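PDB 4JLE: phist from Plasmodium falciparum, which binds the virulence factor PfEMP1, probably through this PHIST domain, and travels with it to knobs on the surface of the infected red blood cell. Local coordinates for residues 155-158 with 159-163; 77-80 with 81-85. All coordinates share one frame; numbering follows the deposited sequence.

Both contacts are short helical stretches knit by i to i+4 backbone bonds, and both touch the second subunit, but they sit on different helices of the three-helix bundle. Interaction 1 ends the long helix 117-163, some 40 Å from the chain centre, and buries none of its residues. Interaction 2 opens helix 77-110, about 20 Å from that centre, with Tyr79 and Phe84 buried. Their centres lie 27 Å apart, with nearest atoms about 11 Å from each other. The chemistry follows the place: at 155-163 one arginine is held by carbonyl oxygens, whereas at 77-85 lysine methylenes lie over aromatic faces and their ammonium groups find partners beyond the stretch.

Interaction 1 (155-158 with 159-163); sequences EMLN and QKRKL
Leu157 and Arg161 meet one turn apart in the last turns of helix 117-163, the long C-terminal helix of the bundle. This is the tight side of the contact. CB of Leu157 sits over the centre of one face of the guanidinium, 3.7 Å from CZ of Arg161, and CD1 of Leu157 comes to 3.6 Å from NH2 of Arg161. With CG anti to the carbonyl carbon (chi1 -74°) and the arginine chain extended from there to NE, the flat end comes back over the leucine. Pro76 of the second subunit packs on Leu157 as well. The other side is looser: Lys160 and Gln159 are exposed and make few side-chain contacts. Lys160, fully extended, crosses Met156 obliquely, its NZ 3.4 Å from SD of Met156, and Gln159 lays its chain along the backbone carbonyls of Glu155 and Met156. Back at the arginine, the backbone carbonyls of Tyr73 and Lys74 of the second subunit take NH1 and NH2, making the guanidinium part of the dimer contact. Asn158 adds a bond within the helix at the guanidinium edge, and together the three limit the group's rotation: NH1 of Arg161 donates to OD1 of Asn158 at 3.2 Å, in both the carbonyl and the guanidinium planes, with the N-H bent to 140°.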
ATOM      1  N   GLU B 155      13.938  13.757 -26.957  1.00 54.35           N
ATOM      2  CA  GLU B 155      14.177  13.555 -28.406  1.00 55.11           C
ATOM      3  C   GLU B 155      13.009  14.201 -29.219  1.00 63.19           C
ATOM      4  O   GLU B 155      13.282  14.919 -30.179  1.00 63.20           O
ATOM      5  CB  GLU B 155      14.383  12.070 -28.742  1.00 55.36           C
ATOM      6  CG  GLU B 155      15.746  11.541 -28.294  1.00 60.34           C
ATOM      7  CD  GLU B 155      15.927  10.032 -28.104  1.00 87.25           C
ATOM      8  OE1 GLU B 155      14.928   9.274 -28.140  1.00 82.73           O
ATOM      9  OE2 GLU B 155      17.087   9.606 -27.903  1.00 73.48           O
ATOM     10  N   MET B 156      11.739  14.014 -28.763  1.00 63.01           N
ATOM     11  CA  MET B 156      10.493  14.567 -29.318  1.00 65.60           C
ATOM     12  C   MET B 156      10.543  16.102 -29.322  1.00 69.23           C
ATOM     13  O   MET B 156      10.106  16.716 -30.296  1.00 70.82           O
ATOM     14  CB  MET B 156       9.272  14.048 -28.510  1.00 68.91           C
ATOM     15  CG  MET B 156       7.904  14.536 -29.003  1.00 75.60           C
ATOM     16  SD  MET B 156       7.411  16.179 -28.356  1.00 82.77           S
ATOM     17  CE  MET B 156       6.494  15.712 -26.904  1.00 78.49           C
ATOM     18  N   LEU B 157      11.055  16.722 -28.233  1.00 64.45           N
ATOM     19  CA  LEU B 157      11.186  18.183 -28.136  1.00 62.70           C
ATOM     20  C   LEU B 157      12.212  18.696 -29.130  1.00 69.51           C
ATOM     21  O   LEU B 157      11.935  19.668 -29.825  1.00 71.04           O
ATOM     22  CB  LEU B 157      11.560  18.655 -26.716  1.00 60.62           C
ATOM     23  CG  LEU B 157      10.535  18.449 -25.590  1.00 63.31           C
ATOM     24  CD1 LEU B 157      11.104  18.910 -24.265  1.00 62.54           C
ATOM     25  CD2 LEU B 157       9.207  19.147 -25.879  1.00 61.75           C
ATOM     26  N   ASN B 158      13.392  18.052 -29.202  1.00 66.87           N
ATOM     27  CA  ASN B 158      14.469  18.440 -30.111  1.00 68.09           C
ATOM     28  C   ASN B 158      13.962  18.418 -31.567  1.00 74.92           C
ATOM     29  O   ASN B 158      14.245  19.367 -32.310  1.00 74.12           O
ATOM     30  CB  ASN B 158      15.706  17.547 -29.909  1.00 68.38           C
ATOM     31  CG  ASN B 158      16.600  17.931 -28.736  1.00 94.84           C
ATOM     32  OD1 ASN B 158      16.315  18.852 -27.951  1.00 96.38           O
ATOM     33  ND2 ASN B 158      17.725  17.237 -28.596  1.00 83.33           N
ATOM     34  N   GLN B 159      13.113  17.405 -31.919  1.00 73.62           N
ATOM     35  CA  GLN B 159      12.448  17.254 -33.228  1.00 76.06           C
ATOM     36  C   GLN B 159      11.621  18.513 -33.554  1.00 82.42           C
ATOM     37  O   GLN B 159      11.887  19.163 -34.564  1.00 83.24           O
ATOM     38  CB  GLN B 159      11.540  16.005 -33.253  1.00 77.97           C
ATOM     39  CG  GLN B 159      12.282  14.675 -33.423  1.00 98.89           C
ATOM     40  CD  GLN B 159      11.469  13.454 -33.010  1.00121.00           C
ATOM     41  OE1 GLN B 159      10.253  13.506 -32.768  1.00116.72           O
ATOM     42  NE2 GLN B 159      12.132  12.309 -32.915  1.00112.33           N
ATOM     43  N   LYS B 160      10.681  18.896 -32.649  1.00 79.15           N
ATOM     44  CA  LYS B 160       9.818  20.081 -32.784  1.00 78.94           C
ATOM     45  C   LYS B 160      10.661  21.373 -32.844  1.00 86.19           C
ATOM     46  O   LYS B 160      10.324  22.280 -33.615  1.00 88.12           O
ATOM     47  CB  LYS B 160       8.775  20.162 -31.653  1.00 78.91           C
ATOM     48  CG  LYS B 160       7.660  19.150 -31.771  1.00 91.93           C
ATOM     49  CD  LYS B 160       6.640  19.341 -30.668  1.00100.87           C
ATOM     50  CE  LYS B 160       5.577  18.264 -30.731  1.00113.21           C
ATOM     51  NZ  LYS B 160       4.859  18.082 -29.438  1.00119.70           N
ATOM     52  N   ARG B 161      11.784  21.427 -32.082  1.00 82.12           N
ATOM     53  CA  ARG B 161      12.719  22.559 -32.063  1.00 82.25           C
ATOM     54  C   ARG B 161      13.498  22.678 -33.396  1.00 91.45           C
ATOM     55  O   ARG B 161      13.651  23.787 -33.900  1.00 90.71           O
ATOM     56  CB  ARG B 161      13.703  22.448 -30.894  1.00 78.05           C
ATOM     57  CG  ARG B 161      13.082  22.770 -29.536  1.00 75.26           C
ATOM     58  CD  ARG B 161      13.867  22.119 -28.423  1.00 74.15           C
ATOM     59  NE  ARG B 161      13.259  22.327 -27.109  1.00 73.16           N
ATOM     60  CZ  ARG B 161      13.623  21.671 -26.013  1.00 76.36           C
ATOM     61  NH1 ARG B 161      14.576  20.747 -26.071  1.00 65.59           N
ATOM     62  NH2 ARG B 161      13.027  21.921 -24.854  1.00 53.35           N
ATOM     63  N   LYS B 162      13.991  21.541 -33.951  1.00 92.28           N
ATOM     64  CA  LYS B 162      14.735  21.471 -35.223  1.00 95.03           C
ATOM     65  C   LYS B 162      13.847  21.899 -36.404  1.00104.10           C
ATOM     66  O   LYS B 162      14.327  22.568 -37.328  1.00105.19           O
ATOM     67  CB  LYS B 162      15.288  20.051 -35.473  1.00 97.89           C
ATOM     68  CG  LYS B 162      16.483  19.679 -34.599  1.00111.30           C
ATOM     69  CD  LYS B 162      17.058  18.307 -34.959  1.00122.62           C
ATOM     70  CE  LYS B 162      16.309  17.158 -34.316  1.00134.85           C
ATOM     71  NZ  LYS B 162      16.938  15.851 -34.623  1.00142.32           N
ATOM     72  N   LEU B 163      12.547  21.528 -36.346  1.00102.34           N
ATOM     73  CA  LEU B 163      11.513  21.850 -37.328  1.00103.93           C
ATOM     74  C   LEU B 163      11.291  23.377 -37.425  1.00109.61           C
ATOM     75  O   LEU B 163      11.213  23.903 -38.537  1.00111.12           O
ATOM     76  CB  LEU B 163      10.215  21.130 -36.937  1.00103.73           C
ATOM     77  CG  LEU B 163       9.053  21.182 -37.915  1.00110.13           C
ATOM     78  CD1 LEU B 163       9.298  20.266 -39.126  1.00112.34           C
ATOM     79  CD2 LEU B 163       7.761  20.806 -37.213  1.00111.48           C
TER

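Interaction 2 (77-80 with 81-85); sequences DEYK and MRKFK
Tyr79 and Lys83 pack against each other across the first turns of helix 77-110, where a lysine chain lies over an aromatic face. CG of Lys83 stands 3.8 Å from the centroid of the Tyr79 ring in a CH-pi contact. A bend at chi2 (-66°) turns the rest of the lysine across the ring, and its CE comes to 3.7 Å from CE1 of Tyr79. The tyrosine has CG opposite its backbone N (chi1 175°), which leaves the ring edge beside Arg82: NH2 of Arg82 lies near the ring plane, 3.6 Å from CD1 of Tyr79, and the two flat groups stand almost perpendicular.

One residue on, the same pairing returns with the order reversed. CG of Lys80 lies 4.1 Å from the centroid of the Phe84 ring, offset toward its rim, and after a bend at chi3 its CE reaches 3.7 Å from CE2 of Phe84. Met81, bent at chi2 and chi3, runs alongside the lysine and brings SD to 3.8 Å from CE of Lys80.

Phe84 also stacks on Phe63 of helix 37-72, while Tyr79 stacks on His153 of the second subunit. Both lysines spend their methylenes on aromatic carbon and their charge farther off: NZ of Lys80 hydrogen-bonds to OE1 of Gln67, and NZ of Lys83 forms a salt bridge with Glu149 of the second subunit, joining this end of the helix to the bundle and to the dimer.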
ATOM      1  N   ASP B  77     -10.233  13.889 -19.543  1.00 74.32           N
ATOM      2  CA  ASP B  77      -9.742  12.610 -19.076  1.00 73.08           C
ATOM      3  C   ASP B  77      -8.354  12.699 -18.431  1.00 74.40           C
ATOM      4  O   ASP B  77      -8.114  12.011 -17.432  1.00 73.73           O
ATOM      5  CB  ASP B  77      -9.746  11.617 -20.235  1.00 75.88           C
ATOM      6  CG  ASP B  77     -11.148  11.163 -20.624  1.00 91.88           C
ATOM      7  OD1 ASP B  77     -12.102  11.403 -19.827  1.00 92.02           O
ATOM      8  OD2 ASP B  77     -11.294  10.551 -21.708  1.00101.84           O
ATOM      9  N   GLU B  78      -7.471  13.554 -18.964  1.00 69.20           N
ATOM     10  CA  GLU B  78      -6.126  13.756 -18.435  1.00 68.31           C
ATOM     11  C   GLU B  78      -6.190  14.109 -16.939  1.00 70.08           C
ATOM     12  O   GLU B  78      -5.545  13.432 -16.133  1.00 69.75           O
ATOM     13  CB  GLU B  78      -5.407  14.855 -19.225  1.00 70.69           C
ATOM     14  CG  GLU B  78      -3.894  14.777 -19.154  1.00 88.44           C
ATOM     15  CD  GLU B  78      -3.196  16.046 -19.609  1.00122.82           C
ATOM     16  OE1 GLU B  78      -2.882  16.154 -20.817  1.00129.66           O
ATOM     17  OE2 GLU B  78      -2.983  16.940 -18.759  1.00116.98           O
ATOM     18  N   TYR B  79      -7.023  15.112 -16.571  1.00 64.23           N
ATOM     19  CA  TYR B  79      -7.238  15.549 -15.189  1.00 61.97           C
ATOM     20  C   TYR B  79      -7.886  14.418 -14.355  1.00 66.99           C
ATOM     21  O   TYR B  79      -7.410  14.113 -13.262  1.00 65.65           O
ATOM     22  CB  TYR B  79      -8.107  16.815 -15.139  1.00 61.17           C
ATOM     23  CG  TYR B  79      -8.466  17.242 -13.733  1.00 59.78           C
ATOM     24  CD1 TYR B  79      -7.624  18.074 -13.001  1.00 60.56           C
ATOM     25  CD2 TYR B  79      -9.653  16.818 -13.132  1.00 59.07           C
ATOM     26  CE1 TYR B  79      -7.953  18.472 -11.707  1.00 59.63           C
ATOM     27  CE2 TYR B  79      -9.998  17.226 -11.847  1.00 58.24           C
ATOM     28  CZ  TYR B  79      -9.130  18.026 -11.127  1.00 61.12           C
ATOM     29  OH  TYR B  79      -9.474  18.422  -9.864  1.00 58.24           O
ATOM     30  N   LYS B  80      -8.964  13.805 -14.880  1.00 63.78           N
ATOM     31  CA  LYS B  80      -9.713  12.727 -14.249  1.00 63.00           C
ATOM     32  C   LYS B  80      -8.806  11.536 -13.853  1.00 68.10           C
ATOM     33  O   LYS B  80      -8.851  11.098 -12.701  1.00 68.00           O
ATOM     34  CB  LYS B  80     -10.836  12.250 -15.190  1.00 65.38           C
ATOM     35  CG  LYS B  80     -11.637  11.054 -14.673  1.00 70.93           C
ATOM     36  CD  LYS B  80     -12.427  10.408 -15.788  1.00 84.39           C
ATOM     37  CE  LYS B  80     -12.434   8.908 -15.661  1.00 99.62           C
ATOM     38  NZ  LYS B  80     -13.393   8.284 -16.605  1.00110.92           N
ATOM     39  N   MET B  81      -8.001  11.023 -14.799  1.00 63.65           N
ATOM     40  CA  MET B  81      -7.148   9.865 -14.587  1.00 62.66           C
ATOM     41  C   MET B  81      -6.006  10.141 -13.624  1.00 65.13           C
ATOM     42  O   MET B  81      -5.727   9.300 -12.772  1.00 65.19           O
ATOM     43  CB  MET B  81      -6.621   9.334 -15.923  1.00 66.13           C
ATOM     44  CG  MET B  81      -7.730   8.767 -16.816  1.00 71.63           C
ATOM     45  SD  MET B  81      -8.883   7.589 -16.024  1.00 76.78           S
ATOM     46  CE  MET B  81      -7.815   6.211 -15.802  1.00 73.39           C
ATOM     47  N   ARG B  82      -5.384  11.317 -13.720  1.00 60.27           N
ATOM     48  CA  ARG B  82      -4.297  11.755 -12.841  1.00 59.02           C
ATOM     49  C   ARG B  82      -4.789  11.847 -11.385  1.00 60.32           C
ATOM     50  O   ARG B  82      -4.084  11.419 -10.473  1.00 60.08           O
ATOM     51  CB  ARG B  82      -3.764  13.115 -13.347  1.00 59.09           C
ATOM     52  CG  ARG B  82      -3.004  13.978 -12.347  1.00 68.20           C
ATOM     53  CD  ARG B  82      -2.192  15.070 -13.036  1.00 90.63           C
ATOM     54  NE  ARG B  82      -3.004  15.938 -13.905  1.00108.56           N
ATOM     55  CZ  ARG B  82      -3.596  17.066 -13.519  1.00122.07           C
ATOM     56  NH1 ARG B  82      -3.489  17.487 -12.264  1.00108.38           N
ATOM     57  NH2 ARG B  82      -4.298  17.783 -14.387  1.00109.74           N
ATOM     58  N   LYS B  83      -6.000  12.382 -11.185  1.00 54.55           N
ATOM     59  CA  LYS B  83      -6.581  12.545  -9.857  1.00 52.65           C
ATOM     60  C   LYS B  83      -7.021  11.204  -9.311  1.00 53.08           C
ATOM     61  O   LYS B  83      -6.788  10.948  -8.138  1.00 50.80           O
ATOM     62  CB  LYS B  83      -7.737  13.572  -9.861  1.00 54.07           C
ATOM     63  CG  LYS B  83      -7.302  15.003 -10.142  1.00 58.86           C
ATOM     64  CD  LYS B  83      -6.434  15.589  -9.054  1.00 72.46           C
ATOM     65  CE  LYS B  83      -5.576  16.726  -9.544  1.00 83.33           C
ATOM     66  NZ  LYS B  83      -5.049  17.547  -8.425  1.00 92.33           N
ATOM     67  N   PHE B  84      -7.566  10.325 -10.168  1.00 50.56           N
ATOM     68  CA  PHE B  84      -7.975   8.971  -9.782  1.00 50.87           C
ATOM     69  C   PHE B  84      -6.773   8.129  -9.360  1.00 55.76           C
ATOM     70  O   PHE B  84      -6.839   7.393  -8.356  1.00 55.01           O
ATOM     71  CB  PHE B  84      -8.727   8.275 -10.928  1.00 53.13           C
ATOM     72  CG  PHE B  84     -10.196   8.626 -11.068  1.00 54.75           C
ATOM     73  CD1 PHE B  84     -10.760   9.674 -10.334  1.00 56.75           C
ATOM     74  CD2 PHE B  84     -11.018   7.903 -11.921  1.00 56.63           C
ATOM     75  CE1 PHE B  84     -12.113   9.997 -10.466  1.00 58.12           C
ATOM     76  CE2 PHE B  84     -12.374   8.230 -12.051  1.00 59.85           C
ATOM     77  CZ  PHE B  84     -12.910   9.285 -11.336  1.00 57.71           C
ATOM     78  N   LYS B  85      -5.672   8.261 -10.121  1.00 52.35           N
ATOM     79  CA  LYS B  85      -4.414   7.569  -9.854  1.00 51.50           C
ATOM     80  C   LYS B  85      -3.908   7.955  -8.447  1.00 54.97           C
ATOM     81  O   LYS B  85      -3.792   7.070  -7.618  1.00 55.61           O
ATOM     82  CB  LYS B  85      -3.373   7.856 -10.961  1.00 52.60           C
ATOM     83  CG  LYS B  85      -3.736   7.185 -12.310  1.00 59.73           C
ATOM     84  CD  LYS B  85      -2.833   7.606 -13.480  1.00 67.23           C
ATOM     85  CE  LYS B  85      -3.361   7.182 -14.836  1.00 76.02           C
ATOM     86  NZ  LYS B  85      -2.863   8.057 -15.933  1.00 81.16           N
TER